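Local coordinates for antigen MTB48, Mycobacterial protein (Mycobacterium smegmatis, PDB 4WJ1) that is the EspB protein of the ESX-1 type VII secretion system, probably involved in DNA conjugation, at least in the recipient strain, at residues 257-260 with 261-265; 64-67 with 68-71. All blocks are in the same frame, centred on the assembly; numbering follows the deposited sequence.

Contact 1 (257-260 with 261-265); sequences MLQE and QSEDA
Gln259 and Glu263, one helical turn apart, are joined by the side-chain hydrogen bond of this stretch. From CB, the chain of Gln259 leaves with CG anti to the backbone N and then bends at chi2 (62°), which turns the amide toward the C-terminal end of the helix. CG passes 3.7 Å from Glu263 OE2, CD lies slightly farther from that same oxygen, and NE2 reaches it at 3.1 Å. The bond is nearly straight, 167° at the hydrogen. OE2 lies close to the plane of the Gln259 amide, whereas NE2 meets it from above the Glu263 carboxylate plane; the two planes stand 85° apart. NE2 has a second acceptor in Met137 O, while OE1 accepts from the backbone N of Trp139, so both ends of the amide are engaged and its rotation is fixed.

The backbone beneath is regular alpha helix: Glu263 N donates to Gln259 O at 3.0 Å, and Asp264 N to Glu260 O at 2.9 Å. On the exposed side, Glu260 and Asp264 bring like charges together, with Glu260 OE2 3.9 Å from Asp264 OD2; this proximity would probably raise the proton affinity of one of the carboxylates. Toward the N-terminal end, Leu258 and Gln261 run side by side, and Leu258 CD2 rests 3.8 Å from Gln261 OE1.

All of this belongs to helix 248-272, in the PPE-domain part of the chain, far from the chain's centre. Leu258 and Ser262 pack on Trp139 of helix 139-147, while Ser262 OG hydrogen-bonds to His231 NE2, just beyond the end of helix 187-230.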
# COMPACT_ATOMS: atom_id res chain seq x y z
N MSE A 257 -7.12 -38.44 -23.07
CA MSE A 257 -5.87 -38.09 -22.41
C MSE A 257 -5.68 -36.58 -22.32
O MSE A 257 -5.31 -36.05 -21.27
CB MSE A 257 -4.68 -38.70 -23.13
CG MSE A 257 -4.43 -40.13 -22.76
SE MSE A 257 -2.89 -40.76 -23.74
CE MSE A 257 -1.58 -39.56 -22.95
N LEU A 258 -5.95 -35.90 -23.42
CA LEU A 258 -5.82 -34.45 -23.46
C LEU A 258 -6.86 -33.80 -22.56
O LEU A 258 -6.58 -32.80 -21.91
CB LEU A 258 -5.94 -33.94 -24.90
CG LEU A 258 -4.79 -34.42 -25.80
CD1 LEU A 258 -5.21 -34.46 -27.25
CD2 LEU A 258 -3.59 -33.50 -25.63
N GLN A 259 -8.05 -34.38 -22.52
CA GLN A 259 -9.09 -33.87 -21.64
C GLN A 259 -8.65 -33.99 -20.18
O GLN A 259 -8.85 -33.06 -19.38
CB GLN A 259 -10.41 -34.60 -21.88
CG GLN A 259 -11.55 -34.12 -20.99
CD GLN A 259 -11.89 -32.66 -21.23
OE1 GLN A 259 -11.61 -32.11 -22.29
NE2 GLN A 259 -12.49 -32.03 -20.23
N GLU A 260 -8.05 -35.12 -19.82
CA GLU A 260 -7.59 -35.29 -18.44
C GLU A 260 -6.39 -34.37 -18.16
O GLU A 260 -6.28 -33.83 -17.06
CB GLU A 260 -7.25 -36.75 -18.12
CG GLU A 260 -7.01 -36.96 -16.61
CD GLU A 260 -6.84 -38.41 -16.14
OE1 GLU A 260 -6.89 -39.35 -16.95
OE2 GLU A 260 -6.68 -38.60 -14.91
N GLN A 261 -5.53 -34.14 -19.15
CA GLN A 261 -4.48 -33.14 -19.00
C GLN A 261 -5.04 -31.77 -18.65
O GLN A 261 -4.53 -31.09 -17.76
CB GLN A 261 -3.66 -33.01 -20.27
CG GLN A 261 -2.50 -33.96 -20.34
CD GLN A 261 -1.88 -33.99 -21.73
OE1 GLN A 261 -1.71 -32.95 -22.36
NE2 GLN A 261 -1.55 -35.20 -22.22
N SER A 262 -6.09 -31.38 -19.37
CA SER A 262 -6.68 -30.08 -19.15
C SER A 262 -7.29 -29.98 -17.76
O SER A 262 -7.04 -29.03 -17.03
CB SER A 262 -7.75 -29.80 -20.19
OG SER A 262 -8.40 -28.58 -19.91
N GLU A 263 -8.09 -30.98 -17.41
CA GLU A 263 -8.75 -30.97 -16.12
C GLU A 263 -7.73 -30.89 -15.00
O GLU A 263 -7.88 -30.09 -14.07
CB GLU A 263 -9.62 -32.21 -15.97
CG GLU A 263 -10.86 -32.14 -16.81
CD GLU A 263 -11.62 -33.44 -16.81
OE1 GLU A 263 -11.14 -34.40 -16.16
OE2 GLU A 263 -12.68 -33.50 -17.47
N ASP A 264 -6.69 -31.71 -15.09
CA ASP A 264 -5.68 -31.74 -14.05
C ASP A 264 -4.94 -30.41 -13.97
O ASP A 264 -4.70 -29.91 -12.87
CB ASP A 264 -4.69 -32.89 -14.29
CG ASP A 264 -5.34 -34.26 -14.10
OD1 ASP A 264 -6.48 -34.32 -13.59
OD2 ASP A 264 -4.70 -35.27 -14.46
N ALA A 265 -4.61 -29.82 -15.11
CA ALA A 265 -3.92 -28.53 -15.11
C ALA A 265 -4.77 -27.42 -14.53
O ALA A 265 -4.26 -26.55 -13.85
CB ALA A 265 -3.49 -28.16 -16.50

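Contact 2 (64-67 with 68-71)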
# COMPACT_ATOMS: atom_id res chain seq x y z
N ASP A 64 -0.67 9.68 3.66
CA ASP A 64 -0.30 11.03 3.24
C ASP A 64 -0.99 12.10 4.08
O ASP A 64 -0.37 13.09 4.44
CB ASP A 64 -0.65 11.25 1.77
CG ASP A 64 0.22 10.41 0.82
OD1 ASP A 64 1.31 9.95 1.23
OD2 ASP A 64 -0.17 10.25 -0.36
N ARG A 65 -2.26 11.88 4.38
CA ARG A 65 -3.04 12.85 5.12
C ARG A 65 -2.40 13.03 6.49
O ARG A 65 -2.20 14.15 6.95
CB ARG A 65 -4.50 12.39 5.25
CG ARG A 65 -5.32 13.24 6.20
CD ARG A 65 -5.21 14.71 5.85
NE ARG A 65 -5.86 15.02 4.57
CZ ARG A 65 -7.18 15.06 4.39
NH1 ARG A 65 -8.00 14.81 5.40
NH2 ARG A 65 -7.68 15.36 3.21
N GLU A 66 -2.04 11.92 7.12
CA GLU A 66 -1.41 11.94 8.42
C GLU A 66 -0.08 12.68 8.44
O GLU A 66 0.23 13.38 9.41
CB GLU A 66 -1.25 10.52 8.91
CG GLU A 66 -2.62 9.88 9.20
CD GLU A 66 -3.54 10.76 10.10
OE1 GLU A 66 -3.03 11.59 10.91
OE2 GLU A 66 -4.79 10.63 9.97
N GLY A 67 0.70 12.55 7.38
CA GLY A 67 1.97 13.23 7.31
C GLY A 67 1.71 14.72 7.32
O GLY A 67 2.38 15.47 8.02
N GLU A 68 0.69 15.12 6.57
CA GLU A 68 0.31 16.52 6.50
C GLU A 68 -0.24 17.02 7.84
O GLU A 68 -0.08 18.18 8.16
CB GLU A 68 -0.73 16.73 5.40
CG GLU A 68 -0.19 16.43 4.02
CD GLU A 68 -1.30 16.20 3.01
OE1 GLU A 68 -1.01 15.59 1.96
OE2 GLU A 68 -2.44 16.64 3.29
N ARG A 69 -0.89 16.13 8.59
CA ARG A 69 -1.45 16.51 9.88
C ARG A 69 -0.34 16.74 10.90
O ARG A 69 -0.39 17.71 11.66
CB ARG A 69 -2.44 15.46 10.38
CG ARG A 69 -3.64 15.31 9.47
CD ARG A 69 -4.70 14.40 10.05
NE ARG A 69 -5.27 14.99 11.25
CZ ARG A 69 -5.02 14.57 12.49
NH1 ARG A 69 -4.22 13.54 12.69
NH2 ARG A 69 -5.59 15.19 13.51
N ILE A 70 0.66 15.87 10.90
CA ILE A 70 1.81 16.05 11.77
C ILE A 70 2.50 17.36 11.43
O ILE A 70 2.88 18.11 12.32
CB ILE A 70 2.81 14.89 11.65
CG1 ILE A 70 2.16 13.60 12.14
CG2 ILE A 70 4.08 15.20 12.44
CD1 ILE A 70 3.13 12.46 12.28
N ALA A 71 2.63 17.66 10.14
CA ALA A 71 3.24 18.92 9.71
C ALA A 71 2.47 20.09 10.28
O ALA A 71 3.05 21.05 10.77
CB ALA A 71 3.29 19.02 8.19
O HOH W 1 -4.16 14.81 2.21
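The tight part of this helical turn is the salt bridge between Glu66 and Arg69, both buried. Arg69 NH1 donates to Glu66 OE1 at 2.9 Å with an angle of 157° at the hydrogen, and the acceptor is the syn lone pair of that oxygen. OE1 sits at the guanidinium edge, in its plane, while the carboxylate is turned 67° against it. The two chains run side by side: Glu66 bends at chi2 (-50°), and this curl lays its carboxylate along the aliphatic part of Arg69, whose CD is 3.4 Å from OE1. Partners beyond the turn hold both groups: Ser285 OG bonds Glu66 OE2, Pro117 O receives Arg69 NE, and Ile286 O shares Arg69 NH1. A buried carboxylate so neutralised probably stays ionised.

Arg65 and Glu68 make the looser counterpart. Arg65 NE and Glu68 OE2 are 4.0 Å apart, a long salt bridge, and a water bridges them from one side. It accepts from Arg65 NE at 2.9 Å and donates to Glu68 OE2 at 2.7 Å. Glu68 is the exposed residue of the turn, whereas the tip of Arg65 bonds through NH1 to Gly118 O. Between the two ion pairs, the aliphatic chains of Arg65 and Arg69 touch, CD of the former being 4.0 Å from CG of the latter.

Gly67, which is buried, accepts at its O from Ala71 N at 3.1 Å. Ile70 and Ala71 meet Cys22 of helix 12-22, and Ile70 also packs on Leu199 of helix 187-230. These are i to i+3 side-chain ion pairs on a long bundle helix, 40-96 of the PE part, with the buried Glu66-Arg69 pair covered by the loops that carry Pro117 and Ser285.

From the N terminus, the chain passes helix 12-22, then enters helix 40-96 and reaches contact 2, and runs on through the helices of the PPE part before arriving at contact 1 on helix 248-272. Neither contact closes a loop, because each joins consecutive residues of one helix; the two therefore lie in series, neither nesting nor crossing. The centres of contact 1 and contact 2 are 55 Å apart, on opposite sides of the chain's centre. Their nearest atoms are about 39 Å apart. Through outside partners, 64-71 ties the PE helix to helices 12-22 and 187-230 and to the segments near Pro117 and Ser285, whereas 257-265 joins helix 139-147 to the chain around His231.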